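Local coordinates for CghA (Chaetomium globosum, PDB 6KBC), which is a mostly beta-strand protein of the calycin clan, built of two domains, that holds the ligand WK1 in a pocket, at residues V96-S104 / H113-E121; A297-L308 / N322-G333. All coordinates share one frame; numbering follows the deposited sequence.

Contact 1: residues V96-S104 / H113-E121; sequences VVPVSVVTS and HVAGVWRTE
A beta hairpin of the calycin-type N-terminal domain pairs Ser100 with Trp118 and Val102 with Gly116 on one face, Val101 with Val117 and Thr103 with Ala115 on the other. The ladder is regular in its middle, where Val117 N donates to Val101 O at 2.8 Å; Arg119 N donates well to Val99 O, but the return bond from Val99 N to Arg119 O is weak, its N-H...O angle 132°. Ser100 packs over one face of the Trp118 indole: OG sits 3.0 Å from CZ2, and Ser100 CB makes a CH-pi contact 4.0 Å from the five-membered ring's centroid. Serine is small enough for this place, with OG swung opposite the backbone N (chi1 176°) and bonded to Arg68. Gly116, lacking a side chain, lets the Trp118 ring lie close against its backbone. Val102 CG2 approaches Trp118 CH2 obliquely at 4.0 Å, and Val97 CG2 reaches Trp118 CB at 3.6 Å. On the more exposed face Val99 CG1 lies over one face of the Arg119 guanidinium, 3.7 Å from NH2. Strand 6-10 flanks the hairpin beyond 99-104 and strand 132-137 beyond 113-119; Trp118 NE1 reaches Phe67 O, and Phe66 meets its ring edge-to-face.

Contact 2: residues A297-L308 / N322-G333; sequences AATADAVRTEKL and NVGYRLEFRSAG
Glu328 lies between two arginines, Arg304 of the opposite strand and Arg330 of its own. Arg304 grips it side-on, NE to OE2 and NH2 to OE1, each at 3.1 Å; the guanidinium plane stands 73° from the carboxylate, and both oxygens are met from above their plane. Arg330 turns NE and NH2 to OE2, which thus accepts three N-H bonds, surroundings that would probably keep the acid ionised. Arg304 chi3 (61°) bends the guanidinium so that NH1 also reaches Glu306 OE2 at 2.9 Å; Arg304 NH1 donates to Pro291 O as well. Leu308 CD2 covers the centre of the Arg326 guanidinium, 3.8 Å from CZ. These residues share one face of the antiparallel pairing of strands 302-308 and 324-330 in the C-terminal domain. On the other face the flat Phe329 ring receives Val303 CG2 over its centre, 3.7 Å away, and Lys307 NZ donates to Tyr325 OH at 2.8 Å. Just before strand 302-308, Asp301 OD1 accepts a hydrogen bond from Ala332 N at 2.7 Å. Farther out, Lys338 holds Glu328 OE1, Asp295 pairs with Arg330, and Asp342 with Arg326. Lys307 NZ also forms salt bridges with Asp320 and Asp241, while strand 269-277 packs against Val303 and Phe329.

How the contacts relate
From the N terminus, the chain first closes a short loop at contact 1, where 113-121 returns antiparallel to 96-104 after eight intervening residues. It then runs on through strands 132-137 to 223-231 and the strands from 239 to 289 before contact 2, where 322-333 folds back on 297-308 across a thirteen-residue connection without helix or strand. The two closures follow in series, neither enclosing nor crossing the other. Contact 1 joins neighbouring strands of the first domain and contact 2 those of the second. Their centres lie about 37 Å apart, on opposite sides of the chain's centre, and their nearest atoms about 27 Å, so they do not touch.

Contact 1: residues V96-S104 / H113-E121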
ATOM      1  N   VAL A  96      -5.387   8.909 -15.756  1.00 42.37           N
ATOM      2  CA  VAL A  96      -6.811   9.109 -15.528  1.00 43.17           C
ATOM      3  C   VAL A  96      -7.561   8.597 -16.749  1.00 42.24           C
ATOM      4  O   VAL A  96      -7.276   9.011 -17.878  1.00 40.82           O
ATOM      5  CB  VAL A  96      -7.121  10.589 -15.267  1.00 42.57           C
ATOM      6  CG1 VAL A  96      -8.581  10.761 -14.861  1.00 44.96           C
ATOM      7  CG2 VAL A  96      -6.178  11.151 -14.200  1.00 45.24           C
ATOM      8  N   VAL A  97      -8.509   7.693 -16.526  1.00 44.87           N
ATOM      9  CA  VAL A  97      -9.190   7.002 -17.619  1.00 45.35           C
ATOM     10  C   VAL A  97     -10.694   7.100 -17.404  1.00 48.78           C
ATOM     11  O   VAL A  97     -11.170   7.286 -16.271  1.00 45.31           O
ATOM     12  CB  VAL A  97      -8.743   5.524 -17.727  1.00 42.56           C
ATOM     13  CG1 VAL A  97      -7.251   5.443 -18.007  1.00 42.87           C
ATOM     14  CG2 VAL A  97      -9.110   4.756 -16.468  1.00 41.76           C
ATOM     15  N   PRO A  98     -11.477   6.987 -18.484  1.00 48.85           N
ATOM     16  CA  PRO A  98     -12.940   6.998 -18.356  1.00 48.31           C
ATOM     17  C   PRO A  98     -13.581   5.651 -18.063  1.00 45.42           C
ATOM     18  O   PRO A  98     -14.772   5.625 -17.729  1.00 47.22           O
ATOM     19  CB  PRO A  98     -13.389   7.511 -19.734  1.00 52.73           C
ATOM     20  CG  PRO A  98     -12.346   6.995 -20.659  1.00 53.00           C
ATOM     21  CD  PRO A  98     -11.046   7.077 -19.892  1.00 49.21           C
ATOM     22  N   VAL A  99     -12.854   4.543 -18.175  1.00 43.91           N
ATOM     23  CA  VAL A  99     -13.417   3.212 -17.984  1.00 48.35           C
ATOM     24  C   VAL A  99     -12.595   2.457 -16.952  1.00 48.58           C
ATOM     25  O   VAL A  99     -11.365   2.382 -17.061  1.00 46.70           O
ATOM     26  CB  VAL A  99     -13.474   2.405 -19.296  1.00 48.13           C
ATOM     27  CG1 VAL A  99     -14.223   1.106 -19.075  1.00 50.44           C
ATOM     28  CG2 VAL A  99     -14.147   3.205 -20.389  1.00 51.32           C
ATOM     29  N   SER A 100     -13.282   1.872 -15.977  1.00 42.10           N
ATOM     30  CA  SER A 100     -12.701   0.909 -15.054  1.00 43.47           C
ATOM     31  C   SER A 100     -13.589  -0.316 -15.025  1.00 42.74           C
ATOM     32  O   SER A 100     -14.746  -0.231 -14.605  1.00 45.38           O
ATOM     33  CB  SER A 100     -12.565   1.477 -13.639  1.00 42.31           C
ATOM     34  OG  SER A 100     -12.075   0.466 -12.771  1.00 40.27           O
ATOM     35  N   VAL A 101     -13.049  -1.454 -15.437  1.00 41.73           N
ATOM     36  CA  VAL A 101     -13.802  -2.696 -15.424  1.00 41.77           C
ATOM     37  C   VAL A 101     -13.000  -3.753 -14.685  1.00 40.93           C
ATOM     38  O   VAL A 101     -11.800  -3.921 -14.930  1.00 41.35           O
ATOM     39  CB  VAL A 101     -14.172  -3.159 -16.849  1.00 43.32           C
ATOM     40  CG1 VAL A 101     -12.938  -3.439 -17.681  1.00 43.28           C
ATOM     41  CG2 VAL A 101     -15.042  -4.396 -16.777  1.00 41.61           C
ATOM     42  N   VAL A 102     -13.659  -4.449 -13.765  1.00 38.22           N
ATOM     43  CA  VAL A 102     -13.067  -5.581 -13.068  1.00 38.28           C
ATOM     44  C   VAL A 102     -13.961  -6.787 -13.285  1.00 42.57           C
ATOM     45  O   VAL A 102     -15.177  -6.711 -13.081  1.00 43.03           O
ATOM     46  CB  VAL A 102     -12.884  -5.306 -11.567  1.00 37.56           C
ATOM     47  CG1 VAL A 102     -12.263  -6.527 -10.889  1.00 36.94           C
ATOM     48  CG2 VAL A 102     -12.022  -4.073 -11.371  1.00 37.36           C
ATOM     49  N   THR A 103     -13.359  -7.889 -13.704  1.00 40.29           N
ATOM     50  CA  THR A 103     -14.068  -9.136 -13.907  1.00 39.62           C
ATOM     51  C   THR A 103     -13.450 -10.206 -13.027  1.00 41.70           C
ATOM     52  O   THR A 103     -12.245 -10.197 -12.770  1.00 44.30           O
ATOM     53  CB  THR A 103     -14.013  -9.568 -15.374  1.00 42.75           C
ATOM     54  OG1 THR A 103     -12.663  -9.905 -15.712  1.00 46.90           O
ATOM     55  CG2 THR A 103     -14.485  -8.441 -16.278  1.00 40.31           C
ATOM     56  N   SER A 104     -14.284 -11.121 -12.554  1.00 40.68           N
ATOM     57  CA  SER A 104     -13.826 -12.287 -11.816  1.00 41.28           C
ATOM     58  C   SER A 104     -14.393 -13.521 -12.502  1.00 46.33           C
ATOM     59  O   SER A 104     -15.614 -13.643 -12.646  1.00 43.80           O
ATOM     60  CB  SER A 104     -14.260 -12.222 -10.352  1.00 37.90           C
ATOM     61  OG  SER A 104     -13.715 -13.303  -9.624  1.00 38.69           O
ATOM     62  N   HIS A 113     -10.344 -15.896 -10.971  1.00 40.53           N
ATOM     63  CA  HIS A 113      -9.334 -15.155 -11.708  1.00 40.38           C
ATOM     64  C   HIS A 113      -9.856 -13.753 -11.997  1.00 42.05           C
ATOM     65  O   HIS A 113     -10.892 -13.594 -12.650  1.00 42.52           O
ATOM     66  CB  HIS A 113      -8.985 -15.897 -12.999  1.00 47.64           C
ATOM     67  CG  HIS A 113      -8.169 -15.091 -13.957  1.00 48.40           C
ATOM     68  ND1 HIS A 113      -8.733 -14.245 -14.889  1.00 52.47           N
ATOM     69  CD2 HIS A 113      -6.829 -14.995 -14.125  1.00 48.94           C
ATOM     70  CE1 HIS A 113      -7.776 -13.665 -15.591  1.00 50.64           C
ATOM     71  NE2 HIS A 113      -6.611 -14.106 -15.148  1.00 52.81           N
ATOM     72  N   VAL A 114      -9.148 -12.733 -11.501  1.00 36.97           N
ATOM     73  CA  VAL A 114      -9.597 -11.348 -11.571  1.00 34.46           C
ATOM     74  C   VAL A 114      -8.763 -10.596 -12.597  1.00 35.13           C
ATOM     75  O   VAL A 114      -7.539 -10.755 -12.658  1.00 40.74           O
ATOM     76  CB  VAL A 114      -9.506 -10.657 -10.193  1.00 36.21           C
ATOM     77  CG1 VAL A 114      -9.783  -9.170 -10.324  1.00 31.34           C
ATOM     78  CG2 VAL A 114     -10.465 -11.292  -9.219  1.00 35.73           C
ATOM     79  N   ALA A 115      -9.424  -9.760 -13.387  1.00 36.44           N
ATOM     80  CA  ALA A 115      -8.759  -8.872 -14.328  1.00 38.47           C
ATOM     81  C   ALA A 115      -9.366  -7.490 -14.202  1.00 38.96           C
ATOM     82  O   ALA A 115     -10.591  -7.342 -14.224  1.00 39.57           O
ATOM     83  CB  ALA A 115      -8.894  -9.373 -15.771  1.00 45.21           C
ATOM     84  N   GLY A 116      -8.519  -6.486 -14.062  1.00 36.24           N
ATOM     85  CA  GLY A 116      -8.963  -5.107 -13.972  1.00 39.34           C
ATOM     86  C   GLY A 116      -8.380  -4.323 -15.128  1.00 38.56           C
ATOM     87  O   GLY A 116      -7.231  -4.544 -15.513  1.00 38.65           O
ATOM     88  N   VAL A 117      -9.191  -3.435 -15.698  1.00 36.82           N
ATOM     89  CA  VAL A 117      -8.739  -2.604 -16.807  1.00 36.60           C
ATOM     90  C   VAL A 117      -9.239  -1.180 -16.619  1.00 39.09           C
ATOM     91  O   VAL A 117     -10.442  -0.906 -16.679  1.00 42.04           O
ATOM     92  CB  VAL A 117      -9.185  -3.167 -18.174  1.00 38.03           C
ATOM     93  CG1 VAL A 117      -8.489  -2.411 -19.293  1.00 41.75           C
ATOM     94  CG2 VAL A 117      -8.889  -4.662 -18.288  1.00 40.18           C
ATOM     95  N   TRP A 118      -8.301  -0.299 -16.299  1.00 40.24           N
ATOM     96  CA  TRP A 118      -8.367   1.153 -16.426  1.00 42.02           C
ATOM     97  C   TRP A 118      -7.938   1.544 -17.832  1.00 44.61           C
ATOM     98  O   TRP A 118      -6.764   1.400 -18.194  1.00 41.60           O
ATOM     99  CB  TRP A 118      -7.469   1.739 -15.338  1.00 39.66           C
ATOM    100  CG  TRP A 118      -8.029   1.819 -13.914  1.00 36.90           C
ATOM    101  CD1 TRP A 118      -8.487   2.946 -13.304  1.00 36.91           C
ATOM    102  CD2 TRP A 118      -8.575   0.734 -13.136  1.00 38.30           C
ATOM    103  NE1 TRP A 118      -9.024   2.654 -12.080  1.00 36.28           N
ATOM    104  CE2 TRP A 118      -9.133   1.298 -11.968  1.00 34.39           C
ATOM    105  CE3 TRP A 118      -8.567  -0.655 -13.270  1.00 36.62           C
ATOM    106  CZ2 TRP A 118      -9.672   0.523 -10.945  1.00 33.49           C
ATOM    107  CZ3 TRP A 118      -9.109  -1.425 -12.254  1.00 38.96           C
ATOM    108  CH2 TRP A 118      -9.651  -0.831 -11.102  1.00 35.77           C
ATOM    109  N   ARG A 119      -8.889   2.013 -18.638  1.00 44.25           N
ATOM    110  CA  ARG A 119      -8.619   2.217 -20.055  1.00 48.33           C
ATOM    111  C   ARG A 119      -9.484   3.322 -20.632  1.00 47.65           C
ATOM    112  O   ARG A 119     -10.543   3.662 -20.101  1.00 47.99           O
ATOM    113  CB  ARG A 119      -8.847   0.948 -20.882  1.00 45.95           C
ATOM    114  CG  ARG A 119     -10.289   0.476 -20.825  1.00 49.95           C
ATOM    115  CD  ARG A 119     -10.550  -0.749 -21.675  1.00 48.86           C
ATOM    116  NE  ARG A 119     -11.938  -1.183 -21.531  1.00 54.37           N
ATOM    117  CZ  ARG A 119     -12.964  -0.689 -22.216  1.00 54.32           C
ATOM    118  NH1 ARG A 119     -12.796   0.344 -23.030  1.00 52.05           N
ATOM    119  NH2 ARG A 119     -14.180  -1.174 -22.012  1.00 59.84           N
ATOM    120  N   THR A 120      -9.002   3.872 -21.744  1.00 49.38           N
ATOM    121  CA  THR A 120      -9.814   4.700 -22.620  1.00 53.67           C
ATOM    122  C   THR A 120     -10.827   3.832 -23.377  1.00 53.46           C
ATOM    123  O   THR A 120     -10.803   2.596 -23.315  1.00 51.59           O
ATOM    124  CB  THR A 120      -8.925   5.463 -23.597  1.00 48.50           C
ATOM    125  OG1 THR A 120      -8.020   4.545 -24.219  1.00 52.91           O
ATOM    126  CG2 THR A 120      -8.132   6.532 -22.870  1.00 48.89           C
ATOM    127  N   GLU A 121     -11.723   4.498 -24.106  1.00 56.42           N
ATOM    128  CA  GLU A 121     -12.882   3.836 -24.711  1.00 58.14           C
ATOM    129  C   GLU A 121     -12.520   2.944 -25.902  1.00 56.73           C
ATOM    130  O   GLU A 121     -11.630   3.268 -26.688  1.00 57.27           O
ATOM    131  CB  GLU A 121     -13.916   4.880 -25.148  1.00 61.05           C
ATOM    132  CG  GLU A 121     -14.367   5.815 -24.029  1.00 61.81           C
ATOM    133  CD  GLU A 121     -15.593   5.300 -23.293  1.00 68.27           C
ATOM    134  OE1 GLU A 121     -15.902   4.093 -23.431  1.00 69.54           O
ATOM    135  OE2 GLU A 121     -16.233   6.091 -22.562  1.00 71.06           O
TER
HETATM  136  O   HOH W   1     -11.896  -6.689 -16.839  1.00 48.66           O

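Contact 2: residues A297-L308 / N322-G333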
ATOM      1  N   ALA A 297       4.568  -5.357  27.444  1.00 23.10           N
ATOM      2  CA  ALA A 297       3.222  -5.902  27.504  1.00 26.03           C
ATOM      3  C   ALA A 297       2.810  -6.421  26.133  1.00 30.74           C
ATOM      4  O   ALA A 297       3.139  -5.838  25.096  1.00 27.36           O
ATOM      5  CB  ALA A 297       2.221  -4.863  27.994  1.00 24.32           C
ATOM      6  N   ALA A 298       2.098  -7.542  26.129  1.00 28.59           N
ATOM      7  CA  ALA A 298       1.632  -8.081  24.866  1.00 29.40           C
ATOM      8  C   ALA A 298       0.440  -8.998  25.089  1.00 32.02           C
ATOM      9  O   ALA A 298       0.604 -10.220  25.138  1.00 31.00           O
ATOM     10  CB  ALA A 298       2.765  -8.829  24.159  1.00 29.31           C
ATOM     11  N   THR A 299      -0.755  -8.427  25.212  1.00 27.24           N
ATOM     12  CA  THR A 299      -1.968  -9.228  25.234  1.00 32.51           C
ATOM     13  C   THR A 299      -2.490  -9.531  23.838  1.00 30.49           C
ATOM     14  O   THR A 299      -3.480 -10.257  23.702  1.00 32.98           O
ATOM     15  CB  THR A 299      -3.059  -8.522  26.047  1.00 29.54           C
ATOM     16  OG1 THR A 299      -3.466  -7.319  25.380  1.00 28.70           O
ATOM     17  CG2 THR A 299      -2.513  -8.176  27.431  1.00 30.20           C
ATOM     18  N   ALA A 300      -1.871  -8.963  22.809  1.00 25.74           N
ATOM     19  CA  ALA A 300      -2.170  -9.287  21.423  1.00 26.58           C
ATOM     20  C   ALA A 300      -0.959  -8.888  20.604  1.00 26.91           C
ATOM     21  O   ALA A 300      -0.143  -8.065  21.036  1.00 23.20           O
ATOM     22  CB  ALA A 300      -3.417  -8.573  20.903  1.00 24.86           C
ATOM     23  N   ASP A 301      -0.844  -9.493  19.424  1.00 25.56           N
ATOM     24  CA  ASP A 301       0.159  -9.041  18.475  1.00 24.74           C
ATOM     25  C   ASP A 301      -0.076  -7.561  18.189  1.00 23.85           C
ATOM     26  O   ASP A 301      -1.217  -7.094  18.103  1.00 23.87           O
ATOM     27  CB  ASP A 301       0.077  -9.837  17.175  1.00 22.92           C
ATOM     28  CG  ASP A 301       0.589 -11.285  17.298  1.00 24.64           C
ATOM     29  OD1 ASP A 301       0.993 -11.760  18.394  1.00 23.86           O
ATOM     30  OD2 ASP A 301       0.578 -11.954  16.246  1.00 23.74           O
ATOM     31  N   ALA A 302       1.005  -6.816  18.030  1.00 19.32           N
ATOM     32  CA  ALA A 302       0.830  -5.386  17.865  1.00 20.20           C
ATOM     33  C   ALA A 302       2.047  -4.831  17.155  1.00 21.28           C
ATOM     34  O   ALA A 302       3.098  -5.476  17.082  1.00 20.97           O
ATOM     35  CB  ALA A 302       0.619  -4.693  19.222  1.00 21.06           C
ATOM     36  N   VAL A 303       1.881  -3.638  16.602  1.00 18.64           N
ATOM     37  CA  VAL A 303       3.009  -2.896  16.074  1.00 21.48           C
ATOM     38  C   VAL A 303       2.927  -1.484  16.624  1.00 19.43           C
ATOM     39  O   VAL A 303       1.833  -0.946  16.817  1.00 18.96           O
ATOM     40  CB  VAL A 303       3.051  -2.907  14.534  1.00 20.86           C
ATOM     41  CG1 VAL A 303       1.875  -2.173  13.944  1.00 19.88           C
ATOM     42  CG2 VAL A 303       4.383  -2.311  14.046  1.00 20.56           C
ATOM     43  N   ARG A 304       4.083  -0.920  16.945  1.00 19.07           N
ATOM     44  CA  ARG A 304       4.214   0.484  17.297  1.00 17.92           C
ATOM     45  C   ARG A 304       4.967   1.182  16.179  1.00 19.84           C
ATOM     46  O   ARG A 304       6.049   0.730  15.783  1.00 18.70           O
ATOM     47  CB  ARG A 304       4.951   0.620  18.629  1.00 20.49           C
ATOM     48  CG  ARG A 304       5.129   2.058  19.113  1.00 19.16           C
ATOM     49  CD  ARG A 304       5.778   2.017  20.458  1.00 20.82           C
ATOM     50  NE  ARG A 304       7.107   1.395  20.439  1.00 22.31           N
ATOM     51  CZ  ARG A 304       8.229   2.061  20.173  1.00 24.04           C
ATOM     52  NH1 ARG A 304       8.176   3.359  19.900  1.00 22.38           N
ATOM     53  NH2 ARG A 304       9.401   1.439  20.193  1.00 23.80           N
ATOM     54  N   THR A 305       4.384   2.244  15.638  1.00 17.10           N
ATOM     55  CA  THR A 305       5.033   3.073  14.631  1.00 19.46           C
ATOM     56  C   THR A 305       5.447   4.380  15.303  1.00 22.82           C
ATOM     57  O   THR A 305       4.603   5.063  15.886  1.00 19.84           O
ATOM     58  CB  THR A 305       4.089   3.364  13.471  1.00 22.54           C
ATOM     59  OG1 THR A 305       2.987   4.148  13.966  1.00 21.61           O
ATOM     60  CG2 THR A 305       3.586   2.046  12.828  1.00 21.21           C
ATOM     61  N   GLU A 306       6.729   4.735  15.228  1.00 19.53           N
ATOM     62  CA  GLU A 306       7.206   5.948  15.899  1.00 20.05           C
ATOM     63  C   GLU A 306       8.041   6.764  14.930  1.00 18.88           C
ATOM     64  O   GLU A 306       9.028   6.260  14.379  1.00 18.41           O
ATOM     65  CB  GLU A 306       8.031   5.621  17.152  1.00 19.97           C
ATOM     66  CG  GLU A 306       8.708   6.866  17.723  1.00 19.67           C
ATOM     67  CD  GLU A 306       9.489   6.602  19.004  1.00 25.20           C
ATOM     68  OE1 GLU A 306       9.563   7.522  19.839  1.00 30.18           O
ATOM     69  OE2 GLU A 306       9.984   5.465  19.191  1.00 27.02           O
ATOM     70  N   LYS A 307       7.640   8.010  14.717  1.00 17.41           N
ATOM     71  CA  LYS A 307       8.432   8.907  13.887  1.00 21.15           C
ATOM     72  C   LYS A 307       9.807   9.099  14.520  1.00 19.13           C
ATOM     73  O   LYS A 307       9.918   9.306  15.733  1.00 20.48           O
ATOM     74  CB  LYS A 307       7.729  10.259  13.737  1.00 21.30           C
ATOM     75  CG  LYS A 307       6.411  10.222  12.951  1.00 21.34           C
ATOM     76  CD  LYS A 307       5.571  11.464  13.311  1.00 18.60           C
ATOM     77  CE  LYS A 307       4.123  11.276  12.902  1.00 20.93           C
ATOM     78  NZ  LYS A 307       4.007  11.195  11.411  1.00 24.15           N
ATOM     79  N   LEU A 308      10.853   8.987  13.697  1.00 19.22           N
ATOM     80  CA  LEU A 308      12.236   9.169  14.125  1.00 20.23           C
ATOM     81  C   LEU A 308      12.700  10.546  13.688  1.00 20.38           C
ATOM     82  O   LEU A 308      12.434  10.956  12.555  1.00 20.09           O
ATOM     83  CB  LEU A 308      13.146   8.106  13.518  1.00 19.05           C
ATOM     84  CG  LEU A 308      12.942   6.667  13.990  1.00 22.77           C
ATOM     85  CD1 LEU A 308      13.856   5.739  13.234  1.00 24.21           C
ATOM     86  CD2 LEU A 308      13.214   6.549  15.481  1.00 23.91           C
ATOM     87  N   ASN A 322      10.577  14.238   9.951  1.00 18.45           N
ATOM     88  CA  ASN A 322      11.142  12.985  10.428  1.00 21.21           C
ATOM     89  C   ASN A 322      12.184  12.434   9.453  1.00 21.79           C
ATOM     90  O   ASN A 322      12.122  12.653   8.240  1.00 20.70           O
ATOM     91  CB  ASN A 322      10.042  11.939  10.672  1.00 19.32           C
ATOM     92  CG  ASN A 322       9.269  11.593   9.419  1.00 21.41           C
ATOM     93  OD1 ASN A 322       8.792  12.482   8.706  1.00 19.52           O
ATOM     94  ND2 ASN A 322       9.115  10.286   9.153  1.00 19.13           N
ATOM     95  N   VAL A 323      13.168  11.719  10.008  1.00 18.54           N
ATOM     96  CA  VAL A 323      14.187  11.091   9.181  1.00 19.70           C
ATOM     97  C   VAL A 323      13.826   9.649   8.877  1.00 20.00           C
ATOM     98  O   VAL A 323      14.564   8.968   8.160  1.00 19.65           O
ATOM     99  CB  VAL A 323      15.562  11.193   9.872  1.00 20.53           C
ATOM    100  CG1 VAL A 323      15.952  12.719  10.074  1.00 22.40           C
ATOM    101  CG2 VAL A 323      15.552  10.468  11.192  1.00 21.85           C
ATOM    102  N   GLY A 324      12.702   9.171   9.388  1.00 19.09           N
ATOM    103  CA  GLY A 324      12.307   7.792   9.170  1.00 19.51           C
ATOM    104  C   GLY A 324      11.282   7.390  10.211  1.00 19.97           C
ATOM    105  O   GLY A 324      10.705   8.234  10.891  1.00 18.28           O
ATOM    106  N   TYR A 325      11.086   6.090  10.316  1.00 17.28           N
ATOM    107  CA  TYR A 325      10.130   5.530  11.250  1.00 17.89           C
ATOM    108  C   TYR A 325      10.777   4.355  11.954  1.00 19.39           C
ATOM    109  O   TYR A 325      11.536   3.594  11.342  1.00 20.51           O
ATOM    110  CB  TYR A 325       8.862   5.041  10.537  1.00 17.15           C
ATOM    111  CG  TYR A 325       7.713   6.023  10.520  1.00 20.08           C
ATOM    112  CD1 TYR A 325       6.813   6.081  11.580  1.00 18.89           C
ATOM    113  CD2 TYR A 325       7.499   6.857   9.422  1.00 18.92           C
ATOM    114  CE1 TYR A 325       5.744   6.979  11.564  1.00 19.09           C
ATOM    115  CE2 TYR A 325       6.440   7.738   9.384  1.00 18.69           C
ATOM    116  CZ  TYR A 325       5.557   7.788  10.460  1.00 20.10           C
ATOM    117  OH  TYR A 325       4.497   8.669  10.432  1.00 22.51           O
ATOM    118  N   ARG A 326      10.461   4.196  13.227  1.00 18.89           N
ATOM    119  CA  ARG A 326      10.751   2.967  13.943  1.00 20.56           C
ATOM    120  C   ARG A 326       9.496   2.114  13.938  1.00 22.35           C
ATOM    121  O   ARG A 326       8.399   2.630  14.169  1.00 19.74           O
ATOM    122  CB  ARG A 326      11.202   3.254  15.375  1.00 21.42           C
ATOM    123  CG  ARG A 326      11.405   1.996  16.223  1.00 23.26           C
ATOM    124  CD  ARG A 326      12.235   2.356  17.460  1.00 27.00           C
ATOM    125  NE  ARG A 326      13.550   2.819  17.029  1.00 27.25           N
ATOM    126  CZ  ARG A 326      14.323   3.669  17.698  1.00 32.69           C
ATOM    127  NH1 ARG A 326      13.935   4.153  18.871  1.00 32.50           N
ATOM    128  NH2 ARG A 326      15.495   4.030  17.186  1.00 27.32           N
ATOM    129  N   LEU A 327       9.656   0.823  13.628  1.00 20.22           N
ATOM    130  CA  LEU A 327       8.591  -0.170  13.710  1.00 20.77           C
ATOM    131  C   LEU A 327       8.969  -1.178  14.775  1.00 22.64           C
ATOM    132  O   LEU A 327       9.978  -1.881  14.639  1.00 22.19           O
ATOM    133  CB  LEU A 327       8.387  -0.922  12.389  1.00 22.96           C
ATOM    134  CG  LEU A 327       7.967  -0.128  11.167  1.00 22.18           C
ATOM    135  CD1 LEU A 327       7.738  -1.116  10.007  1.00 19.31           C
ATOM    136  CD2 LEU A 327       6.725   0.678  11.484  1.00 22.20           C
ATOM    137  N   GLU A 328       8.153  -1.278  15.811  1.00 20.88           N
ATOM    138  CA  GLU A 328       8.365  -2.265  16.857  1.00 19.14           C
ATOM    139  C   GLU A 328       7.202  -3.241  16.806  1.00 20.68           C
ATOM    140  O   GLU A 328       6.068  -2.871  17.118  1.00 21.12           O
ATOM    141  CB  GLU A 328       8.467  -1.602  18.221  1.00 20.36           C
ATOM    142  CG  GLU A 328       8.580  -2.562  19.383  1.00 24.51           C
ATOM    143  CD  GLU A 328       8.201  -1.848  20.655  1.00 26.22           C
ATOM    144  OE1 GLU A 328       9.115  -1.451  21.392  1.00 27.76           O
ATOM    145  OE2 GLU A 328       6.986  -1.651  20.888  1.00 29.51           O
ATOM    146  N   PHE A 329       7.474  -4.477  16.402  1.00 19.00           N
ATOM    147  CA  PHE A 329       6.440  -5.505  16.376  1.00 19.19           C
ATOM    148  C   PHE A 329       6.488  -6.297  17.667  1.00 19.56           C
ATOM    149  O   PHE A 329       7.565  -6.579  18.188  1.00 22.07           O
ATOM    150  CB  PHE A 329       6.638  -6.459  15.188  1.00 15.22           C
ATOM    151  CG  PHE A 329       6.249  -5.875  13.876  1.00 17.40           C
ATOM    152  CD1 PHE A 329       4.957  -6.010  13.407  1.00 19.46           C
ATOM    153  CD2 PHE A 329       7.179  -5.192  13.102  1.00 16.42           C
ATOM    154  CE1 PHE A 329       4.600  -5.485  12.169  1.00 18.43           C
ATOM    155  CE2 PHE A 329       6.832  -4.662  11.876  1.00 17.68           C
ATOM    156  CZ  PHE A 329       5.532  -4.814  11.407  1.00 17.74           C
ATOM    157  N   ARG A 330       5.322  -6.665  18.177  1.00 19.22           N
ATOM    158  CA  ARG A 330       5.243  -7.523  19.346  1.00 19.98           C
ATOM    159  C   ARG A 330       4.450  -8.772  19.003  1.00 20.74           C
ATOM    160  O   ARG A 330       3.469  -8.714  18.257  1.00 19.76           O
ATOM    161  CB  ARG A 330       4.573  -6.818  20.520  1.00 21.12           C
ATOM    162  CG  ARG A 330       5.230  -5.517  20.864  1.00 24.48           C
ATOM    163  CD  ARG A 330       4.815  -5.042  22.243  1.00 22.54           C
ATOM    164  NE  ARG A 330       5.270  -3.677  22.422  1.00 21.93           N
ATOM    165  CZ  ARG A 330       4.943  -2.904  23.448  1.00 27.10           C
ATOM    166  NH1 ARG A 330       4.166  -3.384  24.427  1.00 21.69           N
ATOM    167  NH2 ARG A 330       5.402  -1.647  23.486  1.00 21.83           N
ATOM    168  N   SER A 331       4.871  -9.888  19.568  1.00 20.52           N
ATOM    169  CA  SER A 331       4.136 -11.138  19.473  1.00 23.98           C
ATOM    170  C   SER A 331       3.529 -11.476  20.830  1.00 22.21           C
ATOM    171  O   SER A 331       4.235 -11.468  21.844  1.00 24.54           O
ATOM    172  CB  SER A 331       5.057 -12.274  19.030  1.00 22.08           C
ATOM    173  OG  SER A 331       4.430 -13.515  19.311  1.00 24.20           O
ATOM    174  N   ALA A 332       2.227 -11.775  20.847  1.00 24.79           N
ATOM    175  CA  ALA A 332       1.585 -12.348  22.029  1.00 24.94           C
ATOM    176  C   ALA A 332       1.759 -13.865  22.098  1.00 28.00           C
ATOM    177  O   ALA A 332       1.090 -14.527  22.907  1.00 26.57           O
ATOM    178  CB  ALA A 332       0.097 -11.996  22.055  1.00 25.53           C
ATOM    179  N   GLY A 333       2.623 -14.418  21.252  1.00 26.39           N
ATOM    180  CA  GLY A 333       2.985 -15.814  21.309  1.00 25.87           C
ATOM    181  C   GLY A 333       3.754 -16.114  22.574  1.00 27.48           C
ATOM    182  O   GLY A 333       4.199 -15.207  23.297  1.00 28.06           O
TER
HETATM  183  O   HOH W   2      11.417   3.578  20.655  1.00 30.96           O